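Local coordinates for protoporphyrinogen oxidase (Exiguobacterium sibiricum, PDB 3LOV), which probably oxidises coproporphyrinogen III to coproporphyrin III with oxygen, using FAD, in the coproporphyrin-dependent route to heme b, at residues E152-R157 with P189-N194; M107-D112 with G199-G204. All blocks are in the same frame, centred on the assembly; numbering follows the deposited sequence. Where two conformers were deposited one is given.

Contact 1. Residues E152-R157 with P189-N194; sequences EYLRPR and PQFVAN
Tyr153, whose ring reaches over to Phe191 and Val192, has its backbone O held by Arg157 NH1 at 2.9 Å, an in-plane lone-pair bond made from one helical turn further on. The motif is a pair of helices, 150-158 and 189-198, whose segments 152-157 and 189-194 cross at 49° in this flavin amine oxidoreductase-type chain, away from the FAD. With the segment axes 12.1 Å apart, side chains bridge the distance, and Leu201 of helix 201-207 also touches Tyr153.

Tyr153 gives the largest share of the buried surface. Its CG lies anti to the backbone N (chi1 170°), which sends the ring out toward the other helix. Val192 CG2 sits over one face in a CH-pi contact, 4.1 Å from the ring centroid. Over the opposite face, toward the rim, lies Arg157 CD, and Tyr153 CE1 in turn lies 3.4 Å above the Arg157 guanidinium plane, toward its rim. The hydroxyl goes to Glu195 OE1, while the other oxygen of that carboxylate forms a salt bridge with Arg157 NE; one acid on the second helix thus ties together both residues of the first. With the ring cut back to an alanine, Val192 CG2 would probably lose its aromatic partner, Glu195 its hydroxyl and the guanidinium the cover on one face.

Tyr153 CE2 comes to the edge of the Phe191 ring, near its plane, and touches Phe191 CB at 3.9 Å. Leu154 adds a looser touch, its CD2 4.3 Å from Phe191 CD2.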
loop_
_atom_site.group_PDB
_atom_site.type_symbol
_atom_site.label_atom_id
_atom_site.label_comp_id
_atom_site.label_asym_id
_atom_site.label_seq_id
_atom_site.Cartn_x
_atom_site.Cartn_y
_atom_site.Cartn_z
ATOM N N GLU A 152 16.382 -14.066 0.321
ATOM C CA GLU A 152 17.218 -15.085 0.903
ATOM C C GLU A 152 16.479 -16.435 0.944
ATOM O O GLU A 152 17.091 -17.459 0.738
ATOM C CB GLU A 152 17.622 -14.662 2.301
ATOM C CG GLU A 152 18.708 -15.449 2.947
ATOM C CD GLU A 152 19.186 -14.797 4.267
ATOM O OE1 GLU A 152 19.296 -13.563 4.319
ATOM O OE2 GLU A 152 19.459 -15.530 5.236
ATOM N N TYR A 153 15.171 -16.429 1.204
ATOM C CA TYR A 153 14.404 -17.654 1.212
ATOM C C TYR A 153 14.255 -18.193 -0.177
ATOM O O TYR A 153 14.440 -19.380 -0.403
ATOM C CB TYR A 153 13.016 -17.402 1.799
ATOM C CG TYR A 153 12.044 -18.532 1.641
ATOM C CD1 TYR A 153 12.229 -19.717 2.286
ATOM C CD2 TYR A 153 10.897 -18.378 0.884
ATOM C CE1 TYR A 153 11.304 -20.765 2.174
ATOM C CE2 TYR A 153 9.993 -19.385 0.763
ATOM C CZ TYR A 153 10.200 -20.585 1.407
ATOM O OH TYR A 153 9.273 -21.581 1.264
ATOM N N LEU A 154 13.863 -17.338 -1.109
ATOM C CA LEU A 154 13.555 -17.760 -2.459
ATOM C C LEU A 154 14.758 -18.083 -3.378
ATOM O O LEU A 154 14.678 -19.014 -4.185
ATOM C CB LEU A 154 12.631 -16.727 -3.150
ATOM C CG LEU A 154 11.181 -16.565 -2.674
ATOM C CD1 LEU A 154 10.499 -15.495 -3.492
ATOM C CD2 LEU A 154 10.392 -17.886 -2.773
ATOM N N ARG A 155 15.863 -17.324 -3.290
ATOM C CA ARG A 155 16.936 -17.467 -4.255
ATOM C C ARG A 155 17.572 -18.875 -4.258
ATOM O O ARG A 155 17.817 -19.445 -5.315
ATOM C CB ARG A 155 18.021 -16.373 -4.091
ATOM C CG ARG A 155 17.589 -15.011 -4.660
ATOM C CD ARG A 155 18.514 -13.914 -4.231
ATOM N NE ARG A 155 18.061 -12.606 -4.676
ATOM C CZ ARG A 155 18.292 -12.069 -5.869
ATOM N NH1 ARG A 155 18.983 -12.709 -6.806
ATOM N NH2 ARG A 155 17.780 -10.888 -6.135
ATOM N N PRO A 156 17.849 -19.435 -3.084
ATOM C CA PRO A 156 18.401 -20.801 -3.125
ATOM C C PRO A 156 17.442 -21.882 -3.677
ATOM O O PRO A 156 17.900 -22.933 -4.126
ATOM C CB PRO A 156 18.761 -21.103 -1.652
ATOM C CG PRO A 156 18.602 -19.778 -0.902
ATOM C CD PRO A 156 17.783 -18.860 -1.723
ATOM N N ARG A 157 16.134 -21.630 -3.621
ATOM C CA ARG A 157 15.133 -22.586 -4.057
ATOM C C ARG A 157 14.779 -22.438 -5.519
ATOM O O ARG A 157 14.410 -23.419 -6.157
ATOM C CB ARG A 157 13.859 -22.456 -3.206
ATOM C CG ARG A 157 14.086 -22.842 -1.730
ATOM C CD ARG A 157 12.910 -22.491 -0.783
ATOM N NE ARG A 157 13.122 -23.149 0.497
ATOM C CZ ARG A 157 14.050 -22.783 1.397
ATOM N NH1 ARG A 157 14.821 -21.713 1.215
ATOM N NH2 ARG A 157 14.230 -23.501 2.482
ATOM N N PRO A 189 3.771 -16.124 4.379
ATOM C CA PRO A 189 3.992 -17.247 5.316
ATOM C C PRO A 189 3.467 -18.585 4.767
ATOM O O PRO A 189 3.961 -19.653 5.145
ATOM C CB PRO A 189 3.204 -16.827 6.577
ATOM C CG PRO A 189 2.137 -15.891 6.073
ATOM C CD PRO A 189 2.767 -15.162 4.897
ATOM N N GLN A 190 2.506 -18.512 3.856
ATOM C CA GLN A 190 1.937 -19.702 3.224
ATOM C C GLN A 190 2.962 -20.439 2.344
ATOM O O GLN A 190 2.907 -21.661 2.202
ATOM C CB GLN A 190 0.654 -19.358 2.440
ATOM C CG GLN A 190 0.821 -18.461 1.184
ATOM C CD GLN A 190 0.734 -16.985 1.507
ATOM O OE1 GLN A 190 1.119 -16.571 2.588
ATOM N NE2 GLN A 190 0.223 -16.191 0.576
ATOM N N PHE A 191 3.920 -19.711 1.768
ATOM C CA PHE A 191 5.021 -20.383 1.051
ATOM C C PHE A 191 5.710 -21.410 1.932
ATOM O O PHE A 191 5.948 -22.561 1.511
ATOM C CB PHE A 191 6.098 -19.407 0.546
ATOM C CG PHE A 191 5.641 -18.490 -0.565
ATOM C CD1 PHE A 191 4.367 -18.599 -1.125
ATOM C CD2 PHE A 191 6.510 -17.513 -1.059
ATOM C CE1 PHE A 191 3.956 -17.727 -2.146
ATOM C CE2 PHE A 191 6.112 -16.642 -2.078
ATOM C CZ PHE A 191 4.834 -16.743 -2.620
ATOM N N VAL A 192 6.054 -20.981 3.140
ATOM C CA VAL A 192 6.853 -21.797 4.055
ATOM C C VAL A 192 5.986 -22.935 4.653
ATOM O O VAL A 192 6.454 -24.075 4.791
ATOM C CB VAL A 192 7.480 -20.926 5.180
ATOM C CG1 VAL A 192 8.276 -21.789 6.201
ATOM C CG2 VAL A 192 8.367 -19.825 4.564
ATOM N N ALA A 193 4.755 -22.587 5.029
ATOM C CA ALA A 193 3.772 -23.544 5.575
ATOM C C ALA A 193 3.556 -24.684 4.561
ATOM O O ALA A 193 3.704 -25.836 4.867
ATOM C CB ALA A 193 2.413 -22.800 5.891
ATOM N N ASN A 194 3.294 -24.317 3.322
ATOM C CA ASN A 194 3.070 -25.299 2.282
ATOM C C ASN A 194 4.287 -26.120 1.923
ATOM O O ASN A 194 4.155 -27.326 1.702
ATOM C CB ASN A 194 2.428 -24.639 1.073
ATOM C CG ASN A 194 1.005 -24.166 1.375
ATOM O OD1 ASN A 194 0.599 -23.105 0.955
ATOM N ND2 ASN A 194 0.263 -24.963 2.092
#

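Contact 2. Residues M107-D112 with G199-G204; sequences MGIPTD and GSLFEG
Phe202 turns the edge of its ring to the backbone of the 107-112 segment, and Ile109 and Leu201 form a separate apolar pair; these three residues bury more surface here than any others. The first segment ends a beta hairpin, strands 105-106 and 109-110, whose two-residue loop, Met107 (selenomethionine) and Gly108, has the positive phi values of a type I' turn. The second opens helix 201-207, with Ser200 at its N-cap and a weak capping bond from Glu203 N to Ser200 OG.

The two backbones come nearest at Thr111 and Phe202, whose CA atoms are 6.4 Å apart. The CG of Phe202 stands anti to its backbone N (chi1 178°), which swings the ring end onto the 107-112 backbone and brings its CD1 to 3.3 Å from Pro110 O, an oxygen lying close to the ring plane. Thr111 O is more distant and approaches obliquely, 3.9 Å from Phe202 CE1; that oxygen also accepts a hydrogen bond from Arg206 NH1, one helical turn beyond Phe202. Elsewhere the phenyl ring packs on Leu134 and Leu135 of helix 124-135, the helix that Pro110 also touches.

Ile109 points toward the helix and places its CD1 4.0 Å from CD2 of Leu201, the two side chains crossing at about a right angle. Leu158 of helix 150-158 touches both, so this pair belongs to a larger apolar cluster.

No hydrogen bond joins the two segments. Within them the join rests on apolar packing and on a ring edge against a carbonyl, with Arg206, just past them, supplying the hydrogen bond; the slightly positive C-H rim of Phe202 is likely to offer the Pro110 carbonyl a mildly favourable electrostatic neighbour.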
loop_
_atom_site.group_PDB
_atom_site.type_symbol
_atom_site.label_atom_id
_atom_site.label_comp_id
_atom_site.label_asym_id
_atom_site.label_seq_id
_atom_site.Cartn_x
_atom_site.Cartn_y
_atom_site.Cartn_z
HETATM N N MSE A 107 1.990 -16.906 -7.867
HETATM C CA MSE A 107 2.868 -15.812 -7.401
HETATM C C MSE A 107 4.248 -15.880 -8.071
HETATM O O MSE A 107 5.276 -15.667 -7.439
HETATM C CB MSE A 107 3.012 -15.848 -5.883
HETATM C CG MSE A 107 1.758 -16.310 -5.149
HETATM SE SE MSE A 107 0.622 -14.876 -4.537
HETATM C CE MSE A 107 0.830 -13.516 -5.972
ATOM N N GLY A 108 4.250 -16.204 -9.356
ATOM C CA GLY A 108 5.461 -16.308 -10.120
ATOM C C GLY A 108 6.239 -17.594 -9.945
ATOM O O GLY A 108 7.249 -17.786 -10.613
ATOM N N ILE A 109 5.804 -18.465 -9.031
ATOM C CA ILE A 109 6.471 -19.744 -8.809
ATOM C C ILE A 109 5.745 -20.803 -9.638
ATOM O O ILE A 109 4.537 -21.004 -9.455
ATOM C CB ILE A 109 6.481 -20.188 -7.312
ATOM C CG1 ILE A 109 7.291 -19.195 -6.456
ATOM C CG2 ILE A 109 7.084 -21.612 -7.216
ATOM C CD1 ILE A 109 7.162 -19.404 -4.998
ATOM N N PRO A 110 6.474 -21.469 -10.549
ATOM C CA PRO A 110 5.891 -22.461 -11.441
ATOM C C PRO A 110 5.244 -23.644 -10.729
ATOM O O PRO A 110 5.843 -24.230 -9.843
ATOM C CB PRO A 110 7.104 -22.941 -12.270
ATOM C CG PRO A 110 7.985 -21.789 -12.318
ATOM C CD PRO A 110 7.882 -21.208 -10.921
ATOM N N THR A 111 4.024 -23.964 -11.123
ATOM C CA THR A 111 3.352 -25.178 -10.655
ATOM C C THR A 111 3.039 -26.124 -11.827
ATOM O O THR A 111 2.777 -27.314 -11.601
ATOM C CB THR A 111 2.081 -24.830 -9.889
ATOM O OG1 THR A 111 1.212 -24.120 -10.754
ATOM C CG2 THR A 111 2.403 -23.947 -8.625
ATOM N N ASP A 112 3.088 -25.613 -13.062
ATOM C CA ASP A 112 2.936 -26.438 -14.287
ATOM C C ASP A 112 4.086 -26.148 -15.249
ATOM O O ASP A 112 4.057 -25.164 -16.023
ATOM C CB ASP A 112 1.585 -26.141 -14.918
ATOM C CG ASP A 112 1.371 -26.839 -16.251
ATOM O OD1 ASP A 112 2.341 -27.184 -16.966
ATOM O OD2 ASP A 112 0.181 -27.012 -16.584
ATOM N N GLY A 199 6.765 -30.970 1.673
ATOM C CA GLY A 199 8.204 -31.349 1.648
ATOM C C GLY A 199 9.113 -30.661 0.604
ATOM O O GLY A 199 10.325 -30.821 0.631
ATOM N N SER A 200 8.542 -29.901 -0.314
ATOM C CA SER A 200 9.342 -29.110 -1.256
ATOM C C SER A 200 8.547 -27.871 -1.650
ATOM O O SER A 200 7.319 -27.907 -1.609
ATOM C CB SER A 200 9.690 -29.970 -2.505
ATOM O OG SER A 200 8.552 -30.225 -3.307
ATOM N N LEU A 201 9.225 -26.788 -2.059
ATOM C CA LEU A 201 8.527 -25.569 -2.457
ATOM C C LEU A 201 7.590 -25.743 -3.650
ATOM O O LEU A 201 6.448 -25.228 -3.643
ATOM C CB LEU A 201 9.521 -24.421 -2.727
ATOM C CG LEU A 201 8.807 -23.105 -3.136
ATOM C CD1 LEU A 201 7.812 -22.656 -2.075
ATOM C CD2 LEU A 201 9.820 -21.978 -3.418
ATOM N N PHE A 202 8.071 -26.437 -4.688
ATOM C CA PHE A 202 7.269 -26.755 -5.879
ATOM C C PHE A 202 5.951 -27.482 -5.536
ATOM O O PHE A 202 4.892 -27.108 -6.014
ATOM C CB PHE A 202 8.116 -27.625 -6.796
ATOM C CG PHE A 202 7.428 -28.094 -8.045
ATOM C CD1 PHE A 202 7.019 -27.191 -9.012
ATOM C CD2 PHE A 202 7.276 -29.454 -8.299
ATOM C CE1 PHE A 202 6.434 -27.630 -10.195
ATOM C CE2 PHE A 202 6.698 -29.906 -9.487
ATOM C CZ PHE A 202 6.272 -28.996 -10.432
ATOM N N GLU A 203 6.013 -28.492 -4.680
ATOM C CA GLU A 203 4.783 -29.212 -4.282
ATOM C C GLU A 203 3.957 -28.425 -3.260
ATOM O O GLU A 203 2.741 -28.606 -3.148
ATOM C CB GLU A 203 5.112 -30.605 -3.761
ATOM C CG GLU A 203 5.717 -31.567 -4.834
ATOM C CD GLU A 203 4.761 -32.062 -5.927
ATOM O OE1 GLU A 203 3.558 -31.743 -5.901
ATOM O OE2 GLU A 203 5.234 -32.809 -6.825
ATOM N N GLY A 204 4.600 -27.526 -2.539
ATOM C CA GLY A 204 3.864 -26.622 -1.666
ATOM C C GLY A 204 3.007 -25.657 -2.464
ATOM O O GLY A 204 1.828 -25.457 -2.153
#

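Contact 1 is nested in the chain loop that contact 2 closes, and their centres lie 10 Å apart. The second segments of the two contacts belong to consecutive helices, 189-198 and 201-207, joined at Gly199, which has positive phi, and Ser200. Leu201 joins the two interfaces: its CD1 lies 3.8 Å from Tyr153 OH, while its other methyl serves contact 2. Phe191 CZ reaches the hairpin turn at Met107 CB, also at 3.8 Å. The centres of contacts 1 and 2 lie about 22 and 26 Å from the centre of the chain, on the same side of it, and both are structural packing away from the FAD-binding residues.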